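Local coordinates for protein Cyclo(L-tyrosyl-L-tyrosyl) synthase (Mycobacterium tuberculosis, PDB 2X9Q) that probably joins two tyrosyl groups delivered by tyrosyl-tRNA into the cyclic dipeptide cyclo(L-Tyr-L-Tyr), an intermediate of mycocyclosin biosynthesis, without using ATP, at residues Phe110-Val120 with Arg164-Gln174. Numbering follows the deposited sequence.
Sequences FDRVDFVYTDV and RLCVRPMSEFQ
Asp114 and Arg168 form a salt bridge on one face of two paired strands, Asp114 OD1 lying 2.6 Å from Arg168 NH2. The oxygen sits near the guanidinium plane, yet the nitrogen meets it from above the carboxylate plane. Arg168 is bent at chi3 (84°), which swings NE back to a water that it holds at 2.6 Å; the water donates to Asp114 OD1 and to Phe115 O. Asp114 OD2 takes Arg112 NH2 at 3.1 Å and is hydrogen-bonded to His82; the carboxylate thus bridges two arginines, probably offsetting the closeness of their NH2 atoms (3.2 Å). On the opposite face, Pro169 CA lies over the Tyr117 ring, a CH-pi contact 3.8 Å from the centroid, while Val167 CG2 touches the ring edge at CE1. Leu165 CD1 packs against Val113 CG1 and Phe115 CE2. Strands 112-117 and 165-169 run parallel, their axes 22° apart, at one border of the Rossmann-like sheet of this HUP-clan enzyme; helix 133-158 belongs to the crossover joining them and packs on Phe115, Tyr117 and Val167. A backbone hydrogen-bond ladder joins the strands, starting with Val113 N to Arg164 O and ending with Met170 N to Tyr117 O. Before the strands, Arg164 donates in its guanidinium plane from NH2 to Phe110 O and from NE to Asp111 O. Beyond them, Asp119 grips Ser171 twice through syn lone pairs, OD1 taking the backbone N and OD2 the OG at 2.6 Å. Selenomethionine Met170 turns CE onto Val116 CG1 (3.6 Å), which also meets the edge of Phe173. Neighbouring Thr118 is hydrogen-bonded to Glu233, proposed by similarity to be critical in catalysis.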
ATOM      1  N   PHE A 110       2.627   4.772  16.568  1.00 26.17           N
ATOM      2  CA  PHE A 110       2.037   3.413  16.557  1.00 25.03           C
ATOM      3  C   PHE A 110       2.833   2.451  17.426  1.00 25.35           C
ATOM      4  O   PHE A 110       4.065   2.552  17.438  1.00 28.67           O
ATOM      5  CB  PHE A 110       2.006   2.872  15.094  1.00 22.74           C
ATOM      6  CG  PHE A 110       1.263   3.767  14.155  1.00 20.50           C
ATOM      7  CD1 PHE A 110      -0.090   3.608  13.995  1.00 20.88           C
ATOM      8  CD2 PHE A 110       1.898   4.818  13.523  1.00 22.72           C
ATOM      9  CE1 PHE A 110      -0.825   4.466  13.140  1.00 21.97           C
ATOM     10  CE2 PHE A 110       1.184   5.723  12.714  1.00 24.80           C
ATOM     11  CZ  PHE A 110      -0.148   5.549  12.492  1.00 23.46           C
ATOM     12  N   ASP A 111       2.197   1.442  18.023  1.00 25.66           N
ATOM     13  CA  ASP A 111       2.976   0.464  18.766  1.00 26.47           C
ATOM     14  C   ASP A 111       3.948  -0.315  17.892  1.00 28.54           C
ATOM     15  O   ASP A 111       5.034  -0.737  18.333  1.00 25.44           O
ATOM     16  CB  ASP A 111       2.133  -0.512  19.554  1.00 26.78           C
ATOM     17  CG  ASP A 111       1.290   0.203  20.654  1.00 31.08           C
ATOM     18  OD1 ASP A 111       1.604   1.357  21.033  1.00 25.34           O
ATOM     19  OD2 ASP A 111       0.258  -0.375  21.016  1.00 28.36           O
ATOM     20  N   ARG A 112       3.548  -0.551  16.640  1.00 27.62           N
ATOM     21  CA  ARG A 112       4.365  -1.378  15.772  1.00 27.08           C
ATOM     22  C   ARG A 112       4.249  -0.809  14.336  1.00 26.55           C
ATOM     23  O   ARG A 112       3.189  -0.257  13.986  1.00 25.00           O
ATOM     24  CB  ARG A 112       3.787  -2.779  15.908  1.00 29.75           C
ATOM     25  CG  ARG A 112       4.684  -3.865  15.484  1.00 39.92           C
ATOM     26  CD  ARG A 112       3.919  -5.228  15.194  1.00 51.19           C
ATOM     27  NE  ARG A 112       4.522  -5.832  13.991  1.00 55.05           N
ATOM     28  CZ  ARG A 112       4.199  -6.998  13.439  1.00 58.34           C
ATOM     29  NH1 ARG A 112       3.233  -7.772  13.961  1.00 58.43           N
ATOM     30  NH2 ARG A 112       4.887  -7.402  12.360  1.00 57.69           N
ATOM     31  N   VAL A 113       5.319  -0.883  13.531  1.00 23.85           N
ATOM     32  CA  VAL A 113       5.335  -0.279  12.186  1.00 23.46           C
ATOM     33  C   VAL A 113       5.982  -1.259  11.238  1.00 23.08           C
ATOM     34  O   VAL A 113       7.098  -1.783  11.540  1.00 24.01           O
ATOM     35  CB  VAL A 113       6.119   1.026  12.117  1.00 22.71           C
ATOM     36  CG1 VAL A 113       6.215   1.547  10.624  1.00 17.31           C
ATOM     37  CG2 VAL A 113       5.530   2.086  13.031  1.00 26.58           C
ATOM     38  N   ASP A 114       5.338  -1.547  10.110  1.00 23.12           N
ATOM     39  CA  ASP A 114       5.953  -2.479   9.090  1.00 22.64           C
ATOM     40  C   ASP A 114       6.104  -1.708   7.767  1.00 23.58           C
ATOM     41  O   ASP A 114       5.086  -1.171   7.242  1.00 22.75           O
ATOM     42  CB  ASP A 114       5.112  -3.713   8.846  1.00 23.42           C
ATOM     43  CG  ASP A 114       5.270  -4.757   9.932  1.00 27.56           C
ATOM     44  OD1 ASP A 114       6.205  -5.573   9.829  1.00 33.20           O
ATOM     45  OD2 ASP A 114       4.547  -4.725  10.918  1.00 25.91           O
ATOM     46  N   PHE A 115       7.344  -1.554   7.288  1.00 21.25           N
ATOM     47  CA  PHE A 115       7.580  -1.011   5.980  1.00 22.23           C
ATOM     48  C   PHE A 115       7.382  -2.246   5.122  1.00 23.66           C
ATOM     49  O   PHE A 115       7.889  -3.312   5.494  1.00 25.57           O
ATOM     50  CB  PHE A 115       9.070  -0.633   5.796  1.00 22.82           C
ATOM     51  CG  PHE A 115       9.449   0.678   6.323  1.00 20.85           C
ATOM     52  CD1 PHE A 115       9.055   1.816   5.661  1.00 21.14           C
ATOM     53  CD2 PHE A 115      10.218   0.781   7.505  1.00 21.98           C
ATOM     54  CE1 PHE A 115       9.455   3.086   6.091  1.00 23.01           C
ATOM     55  CE2 PHE A 115      10.596   2.050   7.977  1.00 21.67           C
ATOM     56  CZ  PHE A 115      10.228   3.197   7.257  1.00 24.76           C
ATOM     57  N   VAL A 116       6.649  -2.137   4.011  1.00 21.73           N
ATOM     58  CA  VAL A 116       6.485  -3.279   3.097  1.00 20.74           C
ATOM     59  C   VAL A 116       6.819  -2.752   1.674  1.00 20.91           C
ATOM     60  O   VAL A 116       6.205  -1.844   1.198  1.00 19.07           O
ATOM     61  CB  VAL A 116       5.021  -3.798   3.155  1.00 20.83           C
ATOM     62  CG1 VAL A 116       4.823  -4.886   2.135  1.00 23.02           C
ATOM     63  CG2 VAL A 116       4.674  -4.345   4.628  1.00 18.95           C
ATOM     64  N   TYR A 117       7.850  -3.293   1.033  1.00 20.70           N
ATOM     65  CA  TYR A 117       8.194  -2.821  -0.298  1.00 22.05           C
ATOM     66  C   TYR A 117       7.673  -3.777  -1.347  1.00 22.40           C
ATOM     67  O   TYR A 117       7.663  -5.018  -1.184  1.00 23.00           O
ATOM     68  CB  TYR A 117       9.713  -2.527  -0.470  1.00 20.34           C
ATOM     69  CG  TYR A 117      10.586  -3.744  -0.269  1.00 19.41           C
ATOM     70  CD1 TYR A 117      10.987  -4.096   1.003  1.00 21.49           C
ATOM     71  CD2 TYR A 117      10.968  -4.589  -1.361  1.00 20.10           C
ATOM     72  CE1 TYR A 117      11.773  -5.208   1.231  1.00 22.95           C
ATOM     73  CE2 TYR A 117      11.776  -5.751  -1.127  1.00 19.13           C
ATOM     74  CZ  TYR A 117      12.207  -5.996   0.144  1.00 21.37           C
ATOM     75  OH  TYR A 117      12.911  -7.143   0.472  1.00 26.17           O
ATOM     76  N   THR A 118       7.202  -3.195  -2.427  1.00 23.57           N
ATOM     77  CA  THR A 118       6.569  -4.016  -3.454  1.00 24.10           C
ATOM     78  C   THR A 118       7.676  -4.688  -4.322  1.00 24.52           C
ATOM     79  O   THR A 118       8.501  -4.007  -4.859  1.00 26.59           O
ATOM     80  CB  THR A 118       5.530  -3.219  -4.246  1.00 24.77           C
ATOM     81  OG1 THR A 118       4.481  -2.864  -3.340  1.00 26.56           O
ATOM     82  CG2 THR A 118       4.844  -4.150  -5.365  1.00 27.39           C
ATOM     83  N   ASP A 119       7.720  -6.010  -4.390  1.00 21.99           N
ATOM     84  CA  ASP A 119       8.756  -6.655  -5.197  1.00 23.12           C
ATOM     85  C   ASP A 119       8.121  -7.650  -6.198  1.00 23.28           C
ATOM     86  O   ASP A 119       8.731  -8.695  -6.561  1.00 23.26           O
ATOM     87  CB  ASP A 119       9.757  -7.367  -4.271  1.00 21.22           C
ATOM     88  CG  ASP A 119       9.105  -8.494  -3.523  1.00 23.40           C
ATOM     89  OD1 ASP A 119       7.876  -8.375  -3.178  1.00 22.51           O
ATOM     90  OD2 ASP A 119       9.776  -9.507  -3.251  1.00 24.66           O
ATOM     91  N   VAL A 120       6.860  -7.422  -6.544  1.00 21.78           N
ATOM     92  CA  VAL A 120       6.144  -8.352  -7.426  1.00 22.60           C
ATOM     93  C   VAL A 120       5.509  -7.490  -8.523  1.00 22.64           C
ATOM     94  O   VAL A 120       5.145  -6.323  -8.267  1.00 21.53           O
ATOM     95  CB  VAL A 120       5.013  -9.118  -6.662  1.00 26.39           C
ATOM     96  CG1 VAL A 120       5.653 -10.315  -5.845  1.00 24.84           C
ATOM     97  CG2 VAL A 120       4.172  -8.127  -5.790  1.00 26.05           C
ATOM     98  N   ARG A 164      10.085  -3.029  17.338  1.00 35.87           N
ATOM     99  CA  ARG A 164       8.819  -2.433  16.941  1.00 34.26           C
ATOM    100  C   ARG A 164       8.634  -2.172  15.417  1.00 33.79           C
ATOM    101  O   ARG A 164       7.498  -2.075  14.937  1.00 32.11           O
ATOM    102  CB  ARG A 164       8.614  -1.146  17.734  1.00 34.59           C
ATOM    103  CG  ARG A 164       8.494  -1.452  19.305  1.00 36.07           C
ATOM    104  CD  ARG A 164       8.466  -0.218  20.033  1.00 33.80           C
ATOM    105  NE  ARG A 164       7.401   0.626  19.554  1.00 36.26           N
ATOM    106  CZ  ARG A 164       7.519   1.932  19.373  1.00 32.43           C
ATOM    107  NH1 ARG A 164       8.651   2.500  19.693  1.00 32.23           N
ATOM    108  NH2 ARG A 164       6.524   2.668  18.902  1.00 28.05           N
ATOM    109  N   LEU A 165       9.759  -2.017  14.712  1.00 30.96           N
ATOM    110  CA  LEU A 165       9.840  -1.612  13.326  1.00 30.47           C
ATOM    111  C   LEU A 165      10.527  -2.696  12.514  1.00 31.06           C
ATOM    112  O   LEU A 165      11.600  -3.209  12.947  1.00 29.66           O
ATOM    113  CB  LEU A 165      10.612  -0.321  13.293  1.00 29.43           C
ATOM    114  CG  LEU A 165      10.972   0.135  11.924  1.00 31.01           C
ATOM    115  CD1 LEU A 165       9.650   0.620  11.226  1.00 28.23           C
ATOM    116  CD2 LEU A 165      11.880   1.268  12.192  1.00 23.98           C
ATOM    117  N   CYS A 166       9.863  -3.135  11.415  1.00 28.73           N
ATOM    118  CA  CYS A 166      10.293  -4.277  10.599  1.00 28.98           C
ATOM    119  C   CYS A 166      10.161  -3.882   9.113  1.00 26.85           C
ATOM    120  O   CYS A 166       9.408  -2.949   8.782  1.00 22.73           O
ATOM    121  CB  CYS A 166       9.372  -5.458  10.870  1.00 30.58           C
ATOM    122  SG  CYS A 166       9.611  -6.223  12.561  1.00 52.11           S
ATOM    123  N   VAL A 167      10.904  -4.542   8.219  1.00 26.39           N
ATOM    124  CA  VAL A 167      10.763  -4.330   6.775  1.00 24.62           C
ATOM    125  C   VAL A 167      10.546  -5.697   6.199  1.00 26.49           C
ATOM    126  O   VAL A 167      11.127  -6.670   6.669  1.00 24.55           O
ATOM    127  CB  VAL A 167      11.985  -3.685   6.085  1.00 26.49           C
ATOM    128  CG1 VAL A 167      13.359  -4.249   6.582  1.00 26.94           C
ATOM    129  CG2 VAL A 167      11.848  -3.790   4.477  1.00 23.91           C
ATOM    130  N   ARG A 168       9.688  -5.814   5.192  1.00 25.58           N
ATOM    131  CA  ARG A 168       9.710  -7.079   4.466  1.00 26.75           C
ATOM    132  C   ARG A 168       9.154  -6.889   3.069  1.00 23.43           C
ATOM    133  O   ARG A 168       8.457  -5.933   2.842  1.00 21.44           O
ATOM    134  CB  ARG A 168       8.929  -8.151   5.176  1.00 28.85           C
ATOM    135  CG  ARG A 168       7.455  -8.007   5.043  1.00 33.43           C
ATOM    136  CD  ARG A 168       6.746  -8.954   6.088  1.00 37.46           C
ATOM    137  NE  ARG A 168       6.666  -8.284   7.387  1.00 37.48           N
ATOM    138  CZ  ARG A 168       6.363  -8.887   8.552  1.00 38.60           C
ATOM    139  NH1 ARG A 168       6.105 -10.179   8.615  1.00 35.11           N
ATOM    140  NH2 ARG A 168       6.324  -8.188   9.663  1.00 36.84           N
ATOM    141  N   PRO A 169       9.478  -7.820   2.162  1.00 23.29           N
ATOM    142  CA  PRO A 169       8.934  -7.673   0.817  1.00 21.63           C
ATOM    143  C   PRO A 169       7.478  -8.121   0.742  1.00 20.90           C
ATOM    144  O   PRO A 169       7.059  -9.054   1.451  1.00 19.18           O
ATOM    145  CB  PRO A 169       9.817  -8.620  -0.024  1.00 20.65           C
ATOM    146  CG  PRO A 169      10.247  -9.729   0.957  1.00 21.33           C
ATOM    147  CD  PRO A 169      10.234  -9.091   2.355  1.00 22.84           C
HETATM  148  N   MSE A 170       6.717  -7.529  -0.188  1.00 19.65           N
HETATM  149  CA  MSE A 170       5.362  -7.929  -0.395  1.00 19.75           C
HETATM  150  C   MSE A 170       5.241  -9.450  -0.710  1.00 21.92           C
HETATM  151  O   MSE A 170       4.252 -10.138  -0.261  1.00 21.42           O
HETATM  152  CB  MSE A 170       4.722  -7.045  -1.567  1.00 19.67           C
HETATM  153  CG  MSE A 170       3.152  -7.388  -1.801  1.00 21.70           C
HETATM  154 SE   MSE A 170       2.169  -6.824  -0.148  1.00 28.93          SE
HETATM  155  CE  MSE A 170       2.325  -4.906  -0.421  1.00 26.81           C
ATOM    156  N   SER A 171       6.199 -10.016  -1.450  1.00 21.53           N
ATOM    157  CA  SER A 171       6.182 -11.469  -1.815  1.00 22.41           C
ATOM    158  C   SER A 171       6.250 -12.365  -0.599  1.00 23.27           C
ATOM    159  O   SER A 171       5.843 -13.473  -0.664  1.00 24.71           O
ATOM    160  CB  SER A 171       7.421 -11.892  -2.711  1.00 21.66           C
ATOM    161  OG  SER A 171       8.614 -11.495  -2.038  1.00 21.28           O
ATOM    162  N   GLU A 172       6.804 -11.905   0.492  1.00 24.40           N
ATOM    163  CA  GLU A 172       6.850 -12.752   1.684  1.00 28.20           C
ATOM    164  C   GLU A 172       5.427 -13.129   2.198  1.00 27.54           C
ATOM    165  O   GLU A 172       5.245 -14.193   2.810  1.00 28.02           O
ATOM    166  CB  GLU A 172       7.550 -11.957   2.784  1.00 29.49           C
ATOM    167  CG  GLU A 172       7.853 -12.753   4.013  1.00 39.19           C
ATOM    168  CD  GLU A 172       9.001 -12.118   4.828  1.00 47.83           C
ATOM    169  OE1 GLU A 172      10.179 -11.949   4.324  1.00 49.18           O
ATOM    170  OE2 GLU A 172       8.691 -11.795   5.978  1.00 51.57           O
ATOM    171  N   PHE A 173       4.443 -12.261   1.946  1.00 25.71           N
ATOM    172  CA  PHE A 173       3.038 -12.556   2.332  1.00 27.06           C
ATOM    173  C   PHE A 173       2.393 -13.655   1.506  1.00 28.73           C
ATOM    174  O   PHE A 173       1.367 -14.208   1.900  1.00 28.31           O
ATOM    175  CB  PHE A 173       2.191 -11.271   2.348  1.00 26.53           C
ATOM    176  CG  PHE A 173       2.666 -10.268   3.380  1.00 26.10           C
ATOM    177  CD1 PHE A 173       2.615 -10.580   4.715  1.00 27.24           C
ATOM    178  CD2 PHE A 173       3.187  -9.057   3.011  1.00 25.26           C
ATOM    179  CE1 PHE A 173       3.054  -9.645   5.689  1.00 27.45           C
ATOM    180  CE2 PHE A 173       3.652  -8.116   3.967  1.00 25.57           C
ATOM    181  CZ  PHE A 173       3.560  -8.382   5.279  1.00 27.33           C
ATOM    182  N   GLN A 174       3.020 -14.077   0.405  1.00 30.52           N
ATOM    183  CA  GLN A 174       2.431 -15.172  -0.375  1.00 32.92           C
ATOM    184  C   GLN A 174       2.405 -16.484   0.393  1.00 34.64           C
ATOM    185  O   GLN A 174       1.618 -17.383   0.116  1.00 36.06           O
ATOM    186  CB  GLN A 174       3.119 -15.274  -1.759  1.00 34.27           C
ATOM    187  CG  GLN A 174       2.841 -13.922  -2.555  1.00 35.55           C
ATOM    188  CD  GLN A 174       3.644 -13.726  -3.876  1.00 38.53           C
ATOM    189  OE1 GLN A 174       4.654 -14.395  -4.125  1.00 41.97           O
ATOM    190  NE2 GLN A 174       3.178 -12.804  -4.716  1.00 38.16           N
TER
HETATM  191  O   HOH W   1       7.671  -5.858   7.503  1.00 39.35           O